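Local coordinates for putative ABC transporter, ATP-binding protein ComA (Streptococcus mutans, PDB 3K8U) that is the C39-family peptidase domain of a putative ABC transporter, a compact clan CA fold in which helices pack against an antiparallel sheet, at residues T73-D76 against T81-F84; V99-Q104 against V117-M122; T49-I54 against L134-A139; A23-H28 against P83-V88. All blocks are in the same frame, centred on the assembly; numbering follows the deposited sequence.

How the interactions relate
All four contacts meet on or around one antiparallel sheet, whose strand 84-90 takes part in interaction 4 and begins with F84 of interaction 1; these two contacts share P83 and F84. Strand 84-90 has strand 93-104 of interaction 2 on one side, probably bonded through V100 N and F84 O at 2.8 Å, and strand 134-140 of interaction 3 on the other, probably through I136 N and I85 O at 2.7 Å. Interactions 3 and 4, with centres about 9 Å apart, join two helices to these neighbouring strands. Interactions 2 and 3 lie on opposite sides of the chain's centre, their centres about 18 Å apart, linked through the sheet.

Interaction 1. Residues T73-D76 against T81-F84; sequences TLFD and TYPF
F75 meets F84 and Y82 in an aromatic cluster between a short 3-10 turn and the chain that leads into strand 84-90 of the antiparallel sheet. The connection between strands 63-69 and 84-90 folds back here, and F75, on the 3-10 turn, brings its ring to F84 and Y82. F75 CE1 reaches the edge of the F84 ring, lying 3.7 Å from F84 CZ, close to the plane of that ring. F84 CG sits between its backbone N and its carbonyl carbon (chi1 59°), a torsion that sends the ring toward the 3-10 turn. There L74 adds a methyl, its CD2 coming obliquely onto F84 from the opposite direction, 3.9 Å from F84 CZ. Large apolar side chains suit these positions, since F84 is also stacked on F137 and F75 touches V100, so the cluster is continuous with the apolar surface of the sheet. Y82 has a different task: its ring body packs beside V100, while its hydroxyl needs a polar partner and makes a weak hydrogen bond with S103 OG. The Y82 and F75 side chains cross at about a right angle, and Y82 OH lies in the plane of the F75 ring, at its edge, 3.7 Å from F75 CD1.

Interaction 2. Residues V99-Q104 against V117-M122; sequences VVYGSQ and VKVTRM
A classic beta bulge, in which Y101 and G102 both face I109 on the next strand, marks the place where strand 93-104 meets the 117-122 segment through Y101 with V119 and Q104 with R121. Glycine fits the second bulge position because it tolerates the nearly fully extended backbone found there. V119 lies at a corner of the chain, and its CG2 methyl approaches the Y101 ring obliquely, 4.1 Å from Y101 CE2; the two side chains cross at about a right angle. V99 CG1 rests over one face of that ring, 3.4 Å above its plane and toward the rim. Tyrosine combines this apolar ring with a hydroxyl that is hydrogen-bonded to K7 O, and the ring also meets Y6.

Farther along, two long polar side chains meet at the solvent-exposed border. Q104 is extended beyond CG and R121 from CG to NE, and their two ends come together. The amide and guanidinium planes stand 80° apart. R121 NH2 is about equally near OE1, NE2 and CD of Q104, each at 3.0 Å, a fit so tight that its details are doubtful. R121 NH1 comes to 3.6 Å from Q104 CB, and the aliphatic part of the glutamine therefore shares in the contact.

The touching parts of the backbone run only 23° apart, as expected for second neighbours in an antiparallel sheet: strand 107-112 lies between strands 93-104 and 120-123, receiving T120 on I110 and R121 on Q107, while V99 turns to V21 and S24 of helix 17-28.

Interaction 3. Residues T49-I54 against L134-A139; sequences TTALGI and LAIFLA
The flat A51 peptide brings its carbonyl O to 4.1 Å from I136 CD1; no aromatic ring joins this meeting of A51 and I54 with L134 and I136. F137 belongs to the alternate residues of the strand and takes no part in this contact, which is made by methyl groups.

A chi1 of -180° turns the L134 branch opposite its main-chain nitrogen and directs it at the helix start, where L134 CD2 comes 3.6 Å from A51 CB. The small alanine suits this spot, letting the first turn of the helix come close to the strand: A51 and I136 have CA atoms 8.1 Å apart. I136 reaches between the two helix residues with its outermost methyl, its CD1 lying 4.3 Å from A51 CB and 4.2 Å from I54 CG2. The two isoleucine side chains cross at an oblique angle, and beta-branching gives each of them a second methyl to fill the layer; both also touch I85 on the neighbouring strand.

The helix start is capped by T50, whose OG1 accepts from G53 N at 3.0 Å with an N-H...O angle of 151°, a role that suits threonine well. Just before it, T49 OG1 is hydrogen-bonded to T44 OG1.

Every second residue of the strand, L134 and I136, with L138 continuing toward helix 17-28, points at the helical layer, a pattern characteristic of an amphipathic helix lying against one side of an antiparallel sheet, here in the clan CA peptidase fold.

Interaction 4. Residues A23-H28 against P83-V88; sequences ASVAKH and PFIVHV
A chi1 of 171° puts the H28 ring on the far side of CB from the main-chain nitrogen and lays one face of the imidazole over P83; V25, one turn earlier, has CG1 anti to N (chi1 173°), which leaves CG2 anti to the carbonyl carbon, facing I85. Through these two pairs helix 17-28 packs onto the beginning of strand 84-90 in the antiparallel sheet of the clan CA peptidase fold. The backbones draw closest at V25 and P83, whose CA atoms are 6.8 Å apart.

V25 CG2 lies 3.9 Å from I85 CG1 and 4.1 Å from I85 CD1, so the methyl rests beside the outer part of the isoleucine as the two side chains cross. Both residues are buried, and compact beta-branched side chains fill this buried layer between helix and sheet without bringing in a polar atom. V25 also touches L138 and I85 touches I136, which carries the apolar layer onto the next strand.

P83 stands just before the strand, preceded by a cis peptide bond from Y82. Its compact, closed ring fits between the helix and strand 93-104, where it also touches V99 and Y101. H28, at the exposed margin, can shield this ring with its aromatic face while keeping its polar nitrogens on the rim of the imidazole. The result is a CH-pi contact: P83 CD sits over the centre of the H28 ring, 3.6 Å from the centroid and 14° off the ring normal, with H28 ND1 and H28 CE1 equally near it at 3.6 Å.

Interaction 1. Residues T73-D76 against T81-F84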
loop_
_atom_site.group_PDB
_atom_site.type_symbol
_atom_site.label_atom_id
_atom_site.label_comp_id
_atom_site.label_asym_id
_atom_site.label_seq_id
_atom_site.Cartn_x
_atom_site.Cartn_y
_atom_site.Cartn_z
ATOM N N THR A 73 -13.213 8.638 7.875
ATOM C CA THR A 73 -13.823 8.118 9.104
ATOM C C THR A 73 -13.309 6.706 9.367
ATOM O O THR A 73 -13.427 6.179 10.471
ATOM C CB THR A 73 -15.367 8.069 9.029
ATOM O OG1 THR A 73 -15.769 7.085 8.069
ATOM C CG2 THR A 73 -15.933 9.426 8.653
ATOM N N LEU A 74 -12.731 6.099 8.333
ATOM C CA LEU A 74 -12.167 4.762 8.435
ATOM C C LEU A 74 -11.180 4.697 9.598
ATOM O O LEU A 74 -11.166 3.734 10.361
ATOM C CB LEU A 74 -11.441 4.419 7.129
ATOM C CG LEU A 74 -10.789 3.046 7.014
ATOM C CD1 LEU A 74 -11.868 1.962 7.011
ATOM C CD2 LEU A 74 -9.949 2.983 5.744
ATOM N N PHE A 75 -10.408 5.766 9.773
ATOM C CA PHE A 75 -9.403 5.817 10.825
ATOM C C PHE A 75 -9.924 6.029 12.245
ATOM O O PHE A 75 -9.166 5.921 13.215
ATOM C CB PHE A 75 -8.315 6.828 10.442
ATOM C CG PHE A 75 -7.693 6.538 9.107
ATOM C CD1 PHE A 75 -6.830 5.453 8.953
ATOM C CD2 PHE A 75 -8.026 7.293 7.987
ATOM C CE1 PHE A 75 -6.316 5.120 7.702
ATOM C CE2 PHE A 75 -7.518 6.969 6.731
ATOM C CZ PHE A 75 -6.660 5.876 6.588
ATOM N N ASP A 76 -11.228 6.272 12.366
ATOM C CA ASP A 76 -11.865 6.459 13.667
ATOM C C ASP A 76 -12.521 5.165 14.148
ATOM O O ASP A 76 -13.120 5.128 15.220
ATOM C CB ASP A 76 -12.910 7.578 13.604
ATOM C CG ASP A 76 -12.300 8.929 13.302
ATOM O OD1 ASP A 76 -11.138 9.160 13.688
ATOM O OD2 ASP A 76 -12.986 9.766 12.680
ATOM N N THR A 81 -8.170 -3.095 10.994
ATOM C CA THR A 81 -6.998 -3.959 10.934
ATOM C C THR A 81 -5.911 -3.372 10.052
ATOM O O THR A 81 -6.137 -3.087 8.875
ATOM C CB THR A 81 -7.343 -5.368 10.410
ATOM O OG1 THR A 81 -7.912 -5.269 9.098
ATOM C CG2 THR A 81 -8.322 -6.063 11.346
ATOM N N TYR A 82 -4.743 -3.169 10.649
ATOM C CA TYR A 82 -3.579 -2.643 9.949
ATOM C C TYR A 82 -2.616 -3.813 9.767
ATOM O O TYR A 82 -2.653 -4.776 10.533
ATOM C CB TYR A 82 -2.899 -1.558 10.784
ATOM C CG TYR A 82 -3.715 -0.307 11.002
ATOM C CD1 TYR A 82 -3.749 0.703 10.039
ATOM C CD2 TYR A 82 -4.417 -0.108 12.190
ATOM C CE1 TYR A 82 -4.460 1.884 10.257
ATOM C CE2 TYR A 82 -5.132 1.068 12.417
ATOM C CZ TYR A 82 -5.147 2.057 11.450
ATOM O OH TYR A 82 -5.835 3.223 11.681
ATOM N N PRO A 83 -1.750 -3.755 8.744
ATOM C CA PRO A 83 -1.635 -2.666 7.773
ATOM C C PRO A 83 -2.467 -2.944 6.525
ATOM O O PRO A 83 -2.989 -4.047 6.349
ATOM C CB PRO A 83 -0.147 -2.697 7.439
ATOM C CG PRO A 83 0.114 -4.181 7.372
ATOM C CD PRO A 83 -0.647 -4.725 8.578
ATOM N N PHE A 84 -2.646 -1.920 5.697
ATOM C CA PHE A 84 -3.364 -2.084 4.439
ATOM C C PHE A 84 -2.793 -1.140 3.388
ATOM O O PHE A 84 -1.949 -0.294 3.694
ATOM C CB PHE A 84 -4.886 -1.947 4.601
ATOM C CG PHE A 84 -5.337 -0.635 5.160
ATOM C CD1 PHE A 84 -5.723 0.402 4.313
ATOM C CD2 PHE A 84 -5.421 -0.444 6.537
ATOM C CE1 PHE A 84 -6.186 1.605 4.830
ATOM C CE2 PHE A 84 -5.884 0.755 7.064
ATOM C CZ PHE A 84 -6.267 1.782 6.211
#

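Interaction 2. Residues V99-Q104 against V117-M122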
loop_
_atom_site.group_PDB
_atom_site.type_symbol
_atom_site.label_atom_id
_atom_site.label_comp_id
_atom_site.label_asym_id
_atom_site.label_seq_id
_atom_site.Cartn_x
_atom_site.Cartn_y
_atom_site.Cartn_z
ATOM N N VAL A 99 1.493 2.168 2.290
ATOM C CA VAL A 99 1.065 1.130 3.206
ATOM C C VAL A 99 0.624 1.982 4.401
ATOM O O VAL A 99 1.240 3.015 4.679
ATOM C CB VAL A 99 2.229 0.225 3.660
ATOM C CG1 VAL A 99 1.743 -0.736 4.734
ATOM C CG2 VAL A 99 2.794 -0.554 2.473
ATOM N N VAL A 100 -0.495 1.636 5.033
ATOM C CA VAL A 100 -0.936 2.386 6.202
ATOM C C VAL A 100 -0.754 1.459 7.399
ATOM O O VAL A 100 -1.329 0.372 7.443
ATOM C CB VAL A 100 -2.406 2.869 6.088
ATOM C CG1 VAL A 100 -2.796 3.645 7.343
ATOM C CG2 VAL A 100 -2.563 3.768 4.875
ATOM N N TYR A 101 0.079 1.884 8.344
ATOM C CA TYR A 101 0.398 1.088 9.529
ATOM C C TYR A 101 -0.421 1.406 10.767
ATOM O O TYR A 101 -0.581 0.555 11.642
ATOM C CB TYR A 101 1.874 1.251 9.877
ATOM C CG TYR A 101 2.811 0.837 8.774
ATOM C CD1 TYR A 101 3.040 -0.509 8.494
ATOM C CD2 TYR A 101 3.471 1.795 8.010
ATOM C CE1 TYR A 101 3.907 -0.890 7.474
ATOM C CE2 TYR A 101 4.333 1.429 6.994
ATOM C CZ TYR A 101 4.547 0.091 6.729
ATOM O OH TYR A 101 5.391 -0.255 5.703
ATOM N N GLY A 102 -0.899 2.640 10.864
ATOM C CA GLY A 102 -1.683 3.018 12.022
ATOM C C GLY A 102 -2.011 4.490 12.043
ATOM O O GLY A 102 -1.787 5.207 11.066
ATOM N N SER A 103 -2.571 4.934 13.163
ATOM C CA SER A 103 -2.937 6.329 13.340
ATOM C C SER A 103 -2.673 6.751 14.777
ATOM O O SER A 103 -2.887 5.976 15.712
ATOM C CB SER A 103 -4.414 6.543 13.004
ATOM O OG SER A 103 -5.253 5.808 13.878
ATOM N N GLN A 104 -2.177 7.971 14.942
ATOM C CA GLN A 104 -1.895 8.517 16.262
ATOM C C GLN A 104 -2.123 10.021 16.219
ATOM O O GLN A 104 -1.434 10.742 15.492
ATOM C CB GLN A 104 -0.459 8.206 16.695
ATOM C CG GLN A 104 -0.196 8.493 18.171
ATOM C CD GLN A 104 1.206 8.105 18.614
ATOM O OE1 GLN A 104 1.913 8.901 19.237
ATOM N NE2 GLN A 104 1.611 6.878 18.301
ATOM N N VAL A 117 11.485 8.740 1.276
ATOM C CA VAL A 117 10.406 8.972 2.235
ATOM C C VAL A 117 10.271 7.810 3.225
ATOM O O VAL A 117 10.393 7.998 4.437
ATOM C CB VAL A 117 9.043 9.190 1.519
ATOM C CG1 VAL A 117 7.948 9.491 2.538
ATOM C CG2 VAL A 117 9.144 10.329 0.507
ATOM N N LYS A 118 9.992 6.617 2.703
ATOM C CA LYS A 118 9.838 5.424 3.528
ATOM C C LYS A 118 8.750 5.555 4.602
ATOM O O LYS A 118 7.693 6.125 4.341
ATOM C CB LYS A 118 11.180 5.031 4.153
ATOM C CG LYS A 118 12.232 4.610 3.146
ATOM C CD LYS A 118 13.444 4.071 3.890
ATOM C CE LYS A 118 14.551 3.672 2.955
ATOM N NZ LYS A 118 15.645 3.031 3.730
ATOM N N VAL A 119 9.013 5.051 5.808
ATOM C CA VAL A 119 8.023 5.121 6.886
ATOM C C VAL A 119 8.047 6.488 7.557
ATOM O O VAL A 119 9.086 6.935 8.046
ATOM C CB VAL A 119 8.233 4.010 7.942
ATOM C CG1 VAL A 119 7.117 4.055 8.984
ATOM C CG2 VAL A 119 8.266 2.651 7.274
ATOM N N THR A 120 6.890 7.142 7.592
ATOM C CA THR A 120 6.790 8.471 8.179
ATOM C C THR A 120 5.383 8.776 8.687
ATOM O O THR A 120 4.441 8.028 8.431
ATOM C CB THR A 120 7.185 9.548 7.132
ATOM O OG1 THR A 120 7.159 10.848 7.732
ATOM C CG2 THR A 120 6.219 9.528 5.945
ATOM N N ARG A 121 5.272 9.840 9.476
ATOM C CA ARG A 121 3.984 10.283 9.983
ATOM C C ARG A 121 3.482 11.318 8.981
ATOM O O ARG A 121 4.268 12.108 8.454
ATOM C CB ARG A 121 4.133 10.928 11.363
ATOM C CG ARG A 121 4.375 9.945 12.488
ATOM C CD ARG A 121 4.516 10.667 13.819
ATOM N NE ARG A 121 4.478 9.735 14.941
ATOM C CZ ARG A 121 3.407 9.515 15.699
ATOM N NH1 ARG A 121 2.271 10.163 15.465
ATOM N NH2 ARG A 121 3.471 8.635 16.690
ATOM N N MET A 122 2.185 11.288 8.698
ATOM C CA MET A 122 1.574 12.221 7.756
ATOM C C MET A 122 0.278 12.739 8.366
ATOM O O MET A 122 -0.497 11.968 8.931
ATOM C CB MET A 122 1.270 11.512 6.426
ATOM C CG MET A 122 0.706 12.424 5.338
ATOM S SD MET A 122 0.435 11.589 3.739
ATOM C CE MET A 122 2.134 11.492 3.121
#

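Interaction 3. Residues T49-I54 against L134-A139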
loop_
_atom_site.group_PDB
_atom_site.type_symbol
_atom_site.label_atom_id
_atom_site.label_comp_id
_atom_site.label_asym_id
_atom_site.label_seq_id
_atom_site.Cartn_x
_atom_site.Cartn_y
_atom_site.Cartn_z
ATOM N N THR A 49 1.612 -0.261 -11.582
ATOM C CA THR A 49 0.691 -1.340 -11.248
ATOM C C THR A 49 -0.704 -0.791 -11.010
ATOM O O THR A 49 -0.870 0.265 -10.397
ATOM C CB THR A 49 1.129 -2.077 -9.964
ATOM O OG1 THR A 49 2.544 -2.287 -9.989
ATOM C CG2 THR A 49 0.426 -3.426 -9.849
ATOM N N THR A 50 -1.707 -1.499 -11.516
ATOM C CA THR A 50 -3.091 -1.092 -11.325
ATOM C C THR A 50 -3.550 -1.737 -10.023
ATOM O O THR A 50 -2.882 -2.635 -9.498
ATOM C CB THR A 50 -4.001 -1.582 -12.473
ATOM O OG1 THR A 50 -4.043 -3.013 -12.477
ATOM C CG2 THR A 50 -3.479 -1.096 -13.819
ATOM N N ALA A 51 -4.672 -1.266 -9.491
ATOM C CA ALA A 51 -5.216 -1.818 -8.254
ATOM C C ALA A 51 -5.564 -3.287 -8.480
ATOM O O ALA A 51 -5.396 -4.121 -7.587
ATOM C CB ALA A 51 -6.450 -1.038 -7.832
ATOM N N LEU A 52 -6.028 -3.593 -9.690
ATOM C CA LEU A 52 -6.396 -4.956 -10.068
ATOM C C LEU A 52 -5.153 -5.847 -10.039
ATOM O O LEU A 52 -5.210 -6.990 -9.584
ATOM C CB LEU A 52 -7.001 -4.964 -11.476
ATOM C CG LEU A 52 -8.357 -5.647 -11.689
ATOM C CD1 LEU A 52 -8.280 -7.124 -11.323
ATOM C CD2 LEU A 52 -9.423 -4.940 -10.866
ATOM N N GLY A 53 -4.036 -5.306 -10.526
ATOM C CA GLY A 53 -2.782 -6.038 -10.546
ATOM C C GLY A 53 -2.309 -6.401 -9.149
ATOM O O GLY A 53 -1.824 -7.512 -8.921
ATOM N N ILE A 54 -2.434 -5.466 -8.212
ATOM C CA ILE A 54 -2.034 -5.717 -6.829
ATOM C C ILE A 54 -2.904 -6.834 -6.243
ATOM O O ILE A 54 -2.397 -7.785 -5.637
ATOM C CB ILE A 54 -2.174 -4.442 -5.956
ATOM C CG1 ILE A 54 -1.126 -3.405 -6.358
ATOM C CG2 ILE A 54 -2.036 -4.789 -4.477
ATOM C CD1 ILE A 54 -1.221 -2.107 -5.576
ATOM N N LEU A 134 -9.517 4.651 -2.273
ATOM C CA LEU A 134 -9.327 3.221 -2.483
ATOM C C LEU A 134 -8.398 2.613 -1.444
ATOM O O LEU A 134 -7.295 3.116 -1.208
ATOM C CB LEU A 134 -8.774 2.932 -3.886
ATOM C CG LEU A 134 -8.546 1.442 -4.190
ATOM C CD1 LEU A 134 -9.883 0.726 -4.306
ATOM C CD2 LEU A 134 -7.750 1.274 -5.470
ATOM N N ALA A 135 -8.863 1.536 -0.817
ATOM C CA ALA A 135 -8.081 0.822 0.189
ATOM C C ALA A 135 -8.141 -0.666 -0.137
ATOM O O ALA A 135 -9.199 -1.189 -0.485
ATOM C CB ALA A 135 -8.637 1.077 1.588
ATOM N N ILE A 136 -6.991 -1.326 -0.072
ATOM C CA ILE A 136 -6.908 -2.754 -0.350
ATOM C C ILE A 136 -6.444 -3.447 0.918
ATOM O O ILE A 136 -5.374 -3.141 1.452
ATOM C CB ILE A 136 -5.927 -3.055 -1.514
ATOM C CG1 ILE A 136 -6.397 -2.345 -2.788
ATOM C CG2 ILE A 136 -5.839 -4.573 -1.760
ATOM C CD1 ILE A 136 -5.381 -2.344 -3.914
ATOM N N PHE A 137 -7.282 -4.356 1.412
ATOM C CA PHE A 137 -6.999 -5.124 2.617
ATOM C C PHE A 137 -6.633 -6.557 2.245
ATOM O O PHE A 137 -7.286 -7.173 1.398
ATOM C CB PHE A 137 -8.222 -5.121 3.545
ATOM C CG PHE A 137 -8.516 -3.778 4.163
ATOM C CD1 PHE A 137 -8.070 -3.478 5.445
ATOM C CD2 PHE A 137 -9.212 -2.806 3.452
ATOM C CE1 PHE A 137 -8.307 -2.229 6.011
ATOM C CE2 PHE A 137 -9.456 -1.552 4.009
ATOM C CZ PHE A 137 -9.000 -1.262 5.290
ATOM N N LEU A 138 -5.578 -7.075 2.870
ATOM C CA LEU A 138 -5.116 -8.436 2.610
ATOM C C LEU A 138 -5.053 -9.227 3.910
ATOM O O LEU A 138 -4.754 -8.677 4.970
ATOM C CB LEU A 138 -3.722 -8.425 1.976
ATOM C CG LEU A 138 -3.418 -7.468 0.823
ATOM C CD1 LEU A 138 -1.987 -7.681 0.371
ATOM C CD2 LEU A 138 -4.375 -7.687 -0.329
ATOM N N ALA A 139 -5.306 -10.527 3.815
ATOM C CA ALA A 139 -5.270 -11.405 4.980
ATOM C C ALA A 139 -4.933 -12.829 4.559
ATOM O O ALA A 139 -5.424 -13.312 3.539
ATOM C CB ALA A 139 -6.612 -11.374 5.699
#

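Interaction 4. Residues A23-H28 against P83-V88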
loop_
_atom_site.group_PDB
_atom_site.type_symbol
_atom_site.label_atom_id
_atom_site.label_comp_id
_atom_site.label_asym_id
_atom_site.label_seq_id
_atom_site.Cartn_x
_atom_site.Cartn_y
_atom_site.Cartn_z
ATOM N N ALA A 23 4.871 -6.300 -1.320
ATOM C CA ALA A 23 5.971 -6.984 -0.639
ATOM C C ALA A 23 6.003 -6.581 0.838
ATOM O O ALA A 23 6.261 -7.411 1.718
ATOM C CB ALA A 23 7.307 -6.648 -1.308
ATOM N N SER A 24 5.711 -5.311 1.104
ATOM C CA SER A 24 5.700 -4.788 2.468
ATOM C C SER A 24 4.660 -5.483 3.340
ATOM O O SER A 24 4.971 -5.941 4.445
ATOM C CB SER A 24 5.442 -3.278 2.460
ATOM O OG SER A 24 6.446 -2.585 1.737
ATOM N N VAL A 25 3.428 -5.556 2.845
ATOM C CA VAL A 25 2.342 -6.198 3.580
ATOM C C VAL A 25 2.626 -7.687 3.760
ATOM O O VAL A 25 2.468 -8.229 4.856
ATOM C CB VAL A 25 0.983 -6.000 2.874
ATOM C CG1 VAL A 25 -0.105 -6.822 3.562
ATOM C CG2 VAL A 25 0.603 -4.521 2.893
ATOM N N ALA A 26 3.082 -8.334 2.689
ATOM C CA ALA A 26 3.402 -9.758 2.744
ATOM C C ALA A 26 4.457 -10.033 3.817
ATOM O O ALA A 26 4.367 -11.024 4.545
ATOM C CB ALA A 26 3.883 -10.246 1.379
ATOM N N LYS A 27 5.432 -9.132 3.929
ATOM C CA LYS A 27 6.506 -9.257 4.908
ATOM C C LYS A 27 5.966 -9.172 6.336
ATOM O O LYS A 27 6.502 -9.804 7.249
ATOM C CB LYS A 27 7.575 -8.185 4.671
ATOM C CG LYS A 27 8.877 -8.435 5.412
ATOM C CD LYS A 27 9.977 -7.488 4.960
ATOM C CE LYS A 27 11.304 -7.851 5.616
ATOM N NZ LYS A 27 12.431 -7.002 5.139
ATOM N N HIS A 28 4.909 -8.382 6.525
ATOM C CA HIS A 28 4.286 -8.240 7.837
ATOM C C HIS A 28 3.734 -9.595 8.280
ATOM O O HIS A 28 3.816 -9.954 9.454
ATOM C CB HIS A 28 3.153 -7.208 7.792
ATOM C CG HIS A 28 2.332 -7.159 9.044
ATOM N ND1 HIS A 28 1.110 -7.786 9.157
ATOM C CD2 HIS A 28 2.565 -6.573 10.242
ATOM C CE1 HIS A 28 0.625 -7.589 10.370
ATOM N NE2 HIS A 28 1.489 -6.856 11.048
ATOM N N PRO A 83 -1.750 -3.755 8.744
ATOM C CA PRO A 83 -1.635 -2.666 7.773
ATOM C C PRO A 83 -2.467 -2.944 6.525
ATOM O O PRO A 83 -2.989 -4.047 6.349
ATOM C CB PRO A 83 -0.147 -2.697 7.439
ATOM C CG PRO A 83 0.114 -4.181 7.372
ATOM C CD PRO A 83 -0.647 -4.725 8.578
ATOM N N PHE A 84 -2.646 -1.920 5.697
ATOM C CA PHE A 84 -3.364 -2.084 4.439
ATOM C C PHE A 84 -2.793 -1.140 3.388
ATOM O O PHE A 84 -1.949 -0.294 3.694
ATOM C CB PHE A 84 -4.886 -1.947 4.601
ATOM C CG PHE A 84 -5.337 -0.635 5.160
ATOM C CD1 PHE A 84 -5.723 0.402 4.313
ATOM C CD2 PHE A 84 -5.421 -0.444 6.537
ATOM C CE1 PHE A 84 -6.186 1.605 4.830
ATOM C CE2 PHE A 84 -5.884 0.755 7.064
ATOM C CZ PHE A 84 -6.267 1.782 6.211
ATOM N N ILE A 85 -3.228 -1.309 2.146
ATOM C CA ILE A 85 -2.728 -0.508 1.034
ATOM C C ILE A 85 -3.721 0.553 0.574
ATOM O O ILE A 85 -4.922 0.313 0.573
ATOM C CB ILE A 85 -2.387 -1.437 -0.151
ATOM C CG1 ILE A 85 -1.291 -2.423 0.270
ATOM C CG2 ILE A 85 -1.965 -0.633 -1.381
ATOM C CD1 ILE A 85 -1.123 -3.602 -0.670
ATOM N N VAL A 86 -3.214 1.733 0.218
ATOM C CA VAL A 86 -4.063 2.815 -0.284
ATOM C C VAL A 86 -3.488 3.415 -1.557
ATOM O O VAL A 86 -2.269 3.427 -1.759
ATOM C CB VAL A 86 -4.274 3.959 0.753
ATOM C CG1 VAL A 86 -5.100 3.459 1.930
ATOM C CG2 VAL A 86 -2.936 4.525 1.228
ATOM N N HIS A 87 -4.377 3.907 -2.415
ATOM C CA HIS A 87 -3.986 4.532 -3.674
ATOM C C HIS A 87 -3.949 6.041 -3.447
ATOM O O HIS A 87 -4.943 6.641 -3.017
ATOM C CB HIS A 87 -5.010 4.180 -4.765
ATOM C CG HIS A 87 -4.654 4.689 -6.129
ATOM N ND1 HIS A 87 -5.597 4.875 -7.119
ATOM C CD2 HIS A 87 -3.466 5.050 -6.670
ATOM C CE1 HIS A 87 -5.004 5.329 -8.209
ATOM N NE2 HIS A 87 -3.712 5.445 -7.963
ATOM N N VAL A 88 -2.795 6.648 -3.705
ATOM C CA VAL A 88 -2.637 8.090 -3.516
ATOM C C VAL A 88 -2.103 8.748 -4.775
ATOM O O VAL A 88 -1.238 8.190 -5.455
ATOM C CB VAL A 88 -1.689 8.421 -2.335
ATOM C CG1 VAL A 88 -2.305 7.966 -1.019
ATOM C CG2 VAL A 88 -0.325 7.747 -2.539
#